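Local coordinates for protein TRAP-type C4-dicarboxylate:H+ symport system substrate-binding component DctP (Shewanella oneidensis, PDB 4MX6) that probably captures C4-dicarboxylates such as succinate in the periplasm and delivers them to a TRAP-type transporter of the inner membrane, at residues Glu60-Arg65 with Lys267-Glu272; Thr162-Leu167 with Glu231-Ile236. All blocks are in the same frame, centred on the assembly; numbering follows the deposited sequence.

Both contacts are partly buried, and they lie on opposite sides of the chain's centre, their centres about 40 Å apart. They share no helix or strand. Contact 1 joins two helices, 50-65 and 260-295, and lies away from the succinate site. Its middle is apolar, and a salt bridge closes its exposed edge. Contact 2 joins strands 160-163 and 235-237 of a mixed sheet, together with the loops next to them. It depends on backbone hydrogen bonds and polar side chains, and one of its threonines comes near a succinate-binding asparagine. Along the chain, both segments of contact 2 fall between those of contact 1.

Contact 1 of 2, residues Glu60-Arg65 with Lys267-Glu272; sequences ELVEQR and KEALDE
The helical segments 60-65 and 267-272 run roughly antiparallel, with 144° between their directions and 9.2 Å between the axes of these short pieces; Leu-61 and Ala-269 make the closest CA pair. The small side chain of Ala-269 points at the other helix. Ala-269 CB lies 3.8 Å from Leu-61 CB, and Val-62 CG2 touches it more loosely. Leu-61 CD1 reaches on to Ala-269 O at 3.7 Å and lies across the side chain of Glu-272. The same methyl sits over one face of the Arg-65 guanidinium, toward its rim.

At the exposed edge Arg-65 grips Glu-272 end-on. Its chain is extended from CG to NE (chi2 173°), which carries the guanidinium across to the other helix. Arg-65 NH1 bonds Glu-272 OE2 at 3.0 Å, and Arg-65 NH2 bonds Glu-272 OE1 at 2.9 Å. The two planes are 53° apart. OE2 is met from above the carboxylate plane; OE1 is met on its syn side, somewhat out of that plane. Arg-65 NH1 also lies 4.1 Å from Glu-268 CG. Val-62 also packs on Tyr-70 and Val-72 of strand 70-75. This is antiparallel helix packing around an alanine, in which the long helix 260-295 packs against the C-terminal end of helix 50-65 in a TRAP solute-binding protein.

Contact 2 of 2, residues Thr162-Leu167 with Glu231-Ile236; sequences TANTPL and EVQSHI
Thr-162 and Gln-233 meet at the tightly packed end of this contact. Thr-162 OG1 donates to Gln-233 OE1 at 2.7 Å, in the carbonyl plane and on a lone pair. The glutamine chain bends at chi2 (-84°), which turns its amide back toward the threonine. Gln-233 NE2 bonds Val-232 O at 3.1 Å and also Asp-215 O. With an alanine in place of Gln-233, Thr-162 OG1 would probably lose this acceptor, and Val-232 O and Asp-215 O their amide donor. Thr-162 CG2 lies alongside Ile-236, 3.8 Å from its CG1.

The strands pair antiparallel. Ala-163 N bonds His-235 O, and His-235 N bonds Ala-163 O, both at 3.0 Å. Two residues, Ser-234 and His-235, lie opposite the single Ala-163, a classic beta bulge. The sheet is mixed: strand 217-219 flanks 160-163, and 299-301 flanks 235-237. The side chain of Thr-162 is about 7 Å from that of Asn-219, a succinate-binding residue.

On the solvent side, round Asn-164 to Pro-166, the residues are partly exposed. Packing is still close at His-235: Pro-166 lies over one face of its ring, a CH-pi contact with Pro-166 CD 3.8 Å from the centroid. His-235 ND1 and Ser-234 OG share a hydrogen bond of 2.8 Å. The more open part is the turn at Asn-164, whose OD1 accepts Ser-234 N at 3.0 Å, in its carbonyl plane. There is also a water, which donates to Thr-165 O and, weakly, to His-235 O.

Contact 1 of 2, residues Glu60-Arg65 with Lys267-Glu272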
loop_
_atom_site.group_PDB
_atom_site.type_symbol
_atom_site.label_atom_id
_atom_site.label_comp_id
_atom_site.label_asym_id
_atom_site.label_seq_id
_atom_site.Cartn_x
_atom_site.Cartn_y
_atom_site.Cartn_z
ATOM N N GLU A 60 -11.915 18.486 0.970
ATOM C CA GLU A 60 -11.838 19.930 0.817
ATOM C C GLU A 60 -12.300 20.360 -0.568
ATOM O O GLU A 60 -13.097 21.290 -0.708
ATOM C CB GLU A 60 -10.407 20.409 1.084
ATOM C CG GLU A 60 -10.017 20.301 2.546
ATOM C CD GLU A 60 -8.535 20.455 2.812
ATOM O OE1 GLU A 60 -7.843 20.967 1.919
ATOM O OE2 GLU A 60 -8.086 20.078 3.926
ATOM N N LEU A 61 -11.833 19.659 -1.596
ATOM C CA LEU A 61 -12.161 20.038 -2.965
ATOM C C LEU A 61 -13.631 19.796 -3.273
ATOM O O LEU A 61 -14.267 20.614 -3.945
ATOM C CB LEU A 61 -11.270 19.318 -3.977
ATOM C CG LEU A 61 -9.795 19.700 -3.920
ATOM C CD1 LEU A 61 -9.092 18.974 -5.040
ATOM C CD2 LEU A 61 -9.597 21.193 -4.041
ATOM N N VAL A 62 -14.187 18.677 -2.811
ATOM C CA VAL A 62 -15.596 18.415 -3.084
ATOM C C VAL A 62 -16.456 19.475 -2.411
ATOM O O VAL A 62 -17.401 20.006 -3.004
ATOM C CB VAL A 62 -16.009 16.993 -2.623
ATOM C CG1 VAL A 62 -17.531 16.832 -2.622
ATOM C CG2 VAL A 62 -15.365 15.936 -3.513
ATOM N N GLU A 63 -16.141 19.798 -1.169
ATOM C CA GLU A 63 -16.999 20.706 -0.437
ATOM C C GLU A 63 -16.858 22.141 -0.958
ATOM O O GLU A 63 -17.808 22.911 -0.886
ATOM C CB GLU A 63 -16.772 20.527 1.067
ATOM C CG GLU A 63 -17.335 19.159 1.501
ATOM C CD GLU A 63 -16.712 18.588 2.745
ATOM O OE1 GLU A 63 -15.619 19.045 3.131
ATOM O OE2 GLU A 63 -17.335 17.697 3.374
ATOM N N GLN A 64 -15.692 22.490 -1.507
ATOM C CA GLN A 64 -15.511 23.773 -2.177
ATOM C C GLN A 64 -16.279 23.883 -3.480
ATOM O O GLN A 64 -16.839 24.932 -3.775
ATOM C CB GLN A 64 -14.047 23.991 -2.512
ATOM C CG GLN A 64 -13.188 24.260 -1.306
ATOM C CD GLN A 64 -11.727 24.001 -1.588
ATOM O OE1 GLN A 64 -11.258 24.189 -2.709
ATOM N NE2 GLN A 64 -11.001 23.553 -0.579
ATOM N N ARG A 65 -16.274 22.814 -4.274
ATOM C CA ARG A 65 -16.775 22.861 -5.646
ATOM C C ARG A 65 -18.238 22.472 -5.774
ATOM O O ARG A 65 -18.886 22.865 -6.748
ATOM C CB ARG A 65 -15.897 21.997 -6.555
ATOM C CG ARG A 65 -14.458 22.468 -6.550
ATOM C CD ARG A 65 -13.509 21.551 -7.303
ATOM N NE ARG A 65 -12.150 22.066 -7.197
ATOM C CZ ARG A 65 -11.080 21.536 -7.780
ATOM N NH1 ARG A 65 -11.179 20.439 -8.521
ATOM N NH2 ARG A 65 -9.896 22.112 -7.610
ATOM N N LYS A 267 -14.724 13.250 -9.862
ATOM C CA LYS A 267 -13.561 12.564 -10.423
ATOM C C LYS A 267 -12.374 13.508 -10.550
ATOM O O LYS A 267 -11.247 13.140 -10.218
ATOM C CB LYS A 267 -13.911 11.954 -11.783
ATOM C CG LYS A 267 -12.741 11.237 -12.470
ATOM C CD LYS A 267 -12.069 10.163 -11.608
ATOM C CE LYS A 267 -11.253 9.189 -12.454
ATOM N NZ LYS A 267 -10.182 9.863 -13.231
ATOM N N GLU A 268 -12.615 14.735 -11.002
ATOM C CA GLU A 268 -11.528 15.693 -11.139
ATOM C C GLU A 268 -10.945 16.048 -9.769
ATOM O O GLU A 268 -9.728 16.187 -9.624
ATOM C CB GLU A 268 -11.997 16.952 -11.870
ATOM C CG GLU A 268 -10.985 18.088 -11.882
ATOM C CD GLU A 268 -9.687 17.744 -12.592
ATOM O OE1 GLU A 268 -9.698 16.866 -13.483
ATOM O OE2 GLU A 268 -8.649 18.369 -12.267
ATOM N N ALA A 269 -11.805 16.163 -8.759
ATOM C CA ALA A 269 -11.349 16.436 -7.400
ATOM C C ALA A 269 -10.499 15.269 -6.902
ATOM O O ALA A 269 -9.463 15.465 -6.256
ATOM C CB ALA A 269 -12.538 16.673 -6.469
ATOM N N LEU A 270 -10.938 14.049 -7.198
ATOM C CA LEU A 270 -10.170 12.875 -6.819
ATOM C C LEU A 270 -8.791 12.873 -7.481
ATOM O O LEU A 270 -7.787 12.620 -6.837
ATOM C CB LEU A 270 -10.946 11.618 -7.187
ATOM C CG LEU A 270 -10.464 10.365 -6.491
ATOM C CD1 LEU A 270 -11.009 10.337 -5.070
ATOM C CD2 LEU A 270 -10.949 9.186 -7.253
ATOM N N ASP A 271 -8.749 13.142 -8.784
ATOM C CA ASP A 271 -7.483 13.171 -9.504
ATOM C C ASP A 271 -6.518 14.170 -8.862
ATOM O O ASP A 271 -5.335 13.888 -8.680
ATOM C CB ASP A 271 -7.696 13.583 -10.961
ATOM C CG ASP A 271 -8.441 12.555 -11.784
ATOM O OD1 ASP A 271 -8.627 11.410 -11.323
ATOM O OD2 ASP A 271 -8.844 12.913 -12.916
ATOM N N GLU A 272 -7.016 15.359 -8.536
ATOM C CA GLU A 272 -6.166 16.385 -7.946
ATOM C C GLU A 272 -5.687 15.981 -6.545
ATOM O O GLU A 272 -4.551 16.251 -6.157
ATOM C CB GLU A 272 -6.910 17.717 -7.910
ATOM C CG GLU A 272 -7.091 18.313 -9.270
ATOM C CD GLU A 272 -7.923 19.575 -9.231
ATOM O OE1 GLU A 272 -7.723 20.388 -8.292
ATOM O OE2 GLU A 272 -8.784 19.759 -10.133
#

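Contact 2 of 2, residues Thr162-Leu167 with Glu231-Ile236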
loop_
_atom_site.group_PDB
_atom_site.type_symbol
_atom_site.label_atom_id
_atom_site.label_comp_id
_atom_site.label_asym_id
_atom_site.label_seq_id
_atom_site.Cartn_x
_atom_site.Cartn_y
_atom_site.Cartn_z
ATOM N N THR A 162 11.625 -4.266 9.314
ATOM C CA THR A 162 12.013 -4.036 10.701
ATOM C C THR A 162 12.011 -5.360 11.438
ATOM O O THR A 162 11.269 -6.289 11.085
ATOM C CB THR A 162 11.092 -3.025 11.434
ATOM O OG1 THR A 162 9.796 -3.593 11.653
ATOM C CG2 THR A 162 10.938 -1.755 10.629
ATOM N N ALA A 163 12.854 -5.433 12.468
ATOM C CA ALA A 163 12.897 -6.573 13.375
ATOM C C ALA A 163 13.702 -6.148 14.591
ATOM O O ALA A 163 13.995 -4.952 14.766
ATOM C CB ALA A 163 13.529 -7.784 12.682
ATOM N N ASN A 164 14.073 -7.108 15.436
ATOM C CA ASN A 164 14.922 -6.815 16.588
ATOM C C ASN A 164 16.348 -7.306 16.377
ATOM O O ASN A 164 17.096 -7.531 17.310
ATOM C CB ASN A 164 14.272 -7.358 17.856
ATOM C CG ASN A 164 12.934 -6.713 18.102
ATOM O OD1 ASN A 164 12.826 -5.489 18.109
ATOM N ND2 ASN A 164 11.903 -7.520 18.263
ATOM N N THR A 165 16.723 -7.390 15.103
ATOM C CA THR A 165 18.059 -7.780 14.677
ATOM C C THR A 165 18.268 -7.216 13.266
ATOM O O THR A 165 17.300 -7.003 12.539
ATOM C CB THR A 165 18.188 -9.314 14.679
ATOM O OG1 THR A 165 19.570 -9.693 14.607
ATOM C CG2 THR A 165 17.412 -9.928 13.525
ATOM N N PRO A 166 19.530 -6.937 12.881
ATOM C CA PRO A 166 19.781 -6.512 11.500
ATOM C C PRO A 166 19.413 -7.599 10.508
ATOM O O PRO A 166 19.604 -8.785 10.786
ATOM C CB PRO A 166 21.292 -6.271 11.463
ATOM C CG PRO A 166 21.694 -6.073 12.866
ATOM C CD PRO A 166 20.746 -6.880 13.709
ATOM N N LEU A 167 18.923 -7.199 9.346
ATOM C CA LEU A 167 18.565 -8.155 8.299
ATOM C C LEU A 167 19.472 -7.968 7.071
ATOM O O LEU A 167 19.028 -7.762 5.930
ATOM C CB LEU A 167 17.069 -8.062 7.973
ATOM C CG LEU A 167 16.189 -8.452 9.179
ATOM C CD1 LEU A 167 14.758 -8.001 8.970
ATOM C CD2 LEU A 167 16.246 -9.945 9.449
ATOM N N GLU A 231 9.443 2.396 17.671
ATOM C CA GLU A 231 9.590 2.406 19.128
ATOM C C GLU A 231 9.575 0.997 19.719
ATOM O O GLU A 231 9.879 0.832 20.903
ATOM C CB GLU A 231 8.501 3.265 19.771
ATOM C CG GLU A 231 8.595 4.730 19.361
ATOM C CD GLU A 231 7.602 5.643 20.066
ATOM O OE1 GLU A 231 6.721 5.154 20.797
ATOM O OE2 GLU A 231 7.700 6.865 19.856
ATOM N N VAL A 232 9.267 -0.009 18.905
ATOM C CA VAL A 232 9.144 -1.384 19.388
ATOM C C VAL A 232 9.894 -2.371 18.486
ATOM O O VAL A 232 9.655 -3.582 18.523
ATOM C CB VAL A 232 7.659 -1.795 19.549
ATOM C CG1 VAL A 232 7.052 -1.091 20.748
ATOM C CG2 VAL A 232 6.872 -1.513 18.289
ATOM N N GLN A 233 10.831 -1.831 17.717
ATOM C CA GLN A 233 11.705 -2.622 16.847
ATOM C C GLN A 233 13.111 -2.053 16.968
ATOM O O GLN A 233 13.302 -0.864 16.730
ATOM C CB GLN A 233 11.244 -2.543 15.387
ATOM C CG GLN A 233 9.873 -3.129 15.157
ATOM C CD GLN A 233 9.937 -4.629 14.959
ATOM O OE1 GLN A 233 9.969 -5.103 13.832
ATOM N NE2 GLN A 233 9.935 -5.380 16.042
ATOM N N SER A 234 14.099 -2.874 17.307
ATOM C CA SER A 234 15.439 -2.344 17.520
ATOM C C SER A 234 16.205 -2.005 16.236
ATOM O O SER A 234 17.157 -1.216 16.295
ATOM C CB SER A 234 16.280 -3.292 18.393
ATOM O OG SER A 234 16.502 -4.524 17.733
ATOM N N HIS A 235 15.823 -2.593 15.098
ATOM C CA HIS A 235 16.584 -2.442 13.857
ATOM C C HIS A 235 15.692 -2.298 12.646
ATOM O O HIS A 235 14.749 -3.066 12.468
ATOM C CB HIS A 235 17.467 -3.661 13.650
ATOM C CG HIS A 235 18.618 -3.717 14.587
ATOM N ND1 HIS A 235 18.539 -4.262 15.853
ATOM C CD2 HIS A 235 19.882 -3.259 14.450
ATOM C CE1 HIS A 235 19.710 -4.142 16.449
ATOM N NE2 HIS A 235 20.539 -3.533 15.619
ATOM N N ILE A 236 16.005 -1.318 11.805
ATOM C CA ILE A 236 15.291 -1.109 10.544
ATOM C C ILE A 236 16.299 -1.282 9.430
ATOM O O ILE A 236 17.319 -0.599 9.401
ATOM C CB ILE A 236 14.681 0.308 10.461
ATOM C CG1 ILE A 236 13.782 0.561 11.661
ATOM C CG2 ILE A 236 13.933 0.506 9.132
ATOM C CD1 ILE A 236 13.267 1.984 11.758
HETATM O O HOH W 1 16.087 -5.070 10.721
#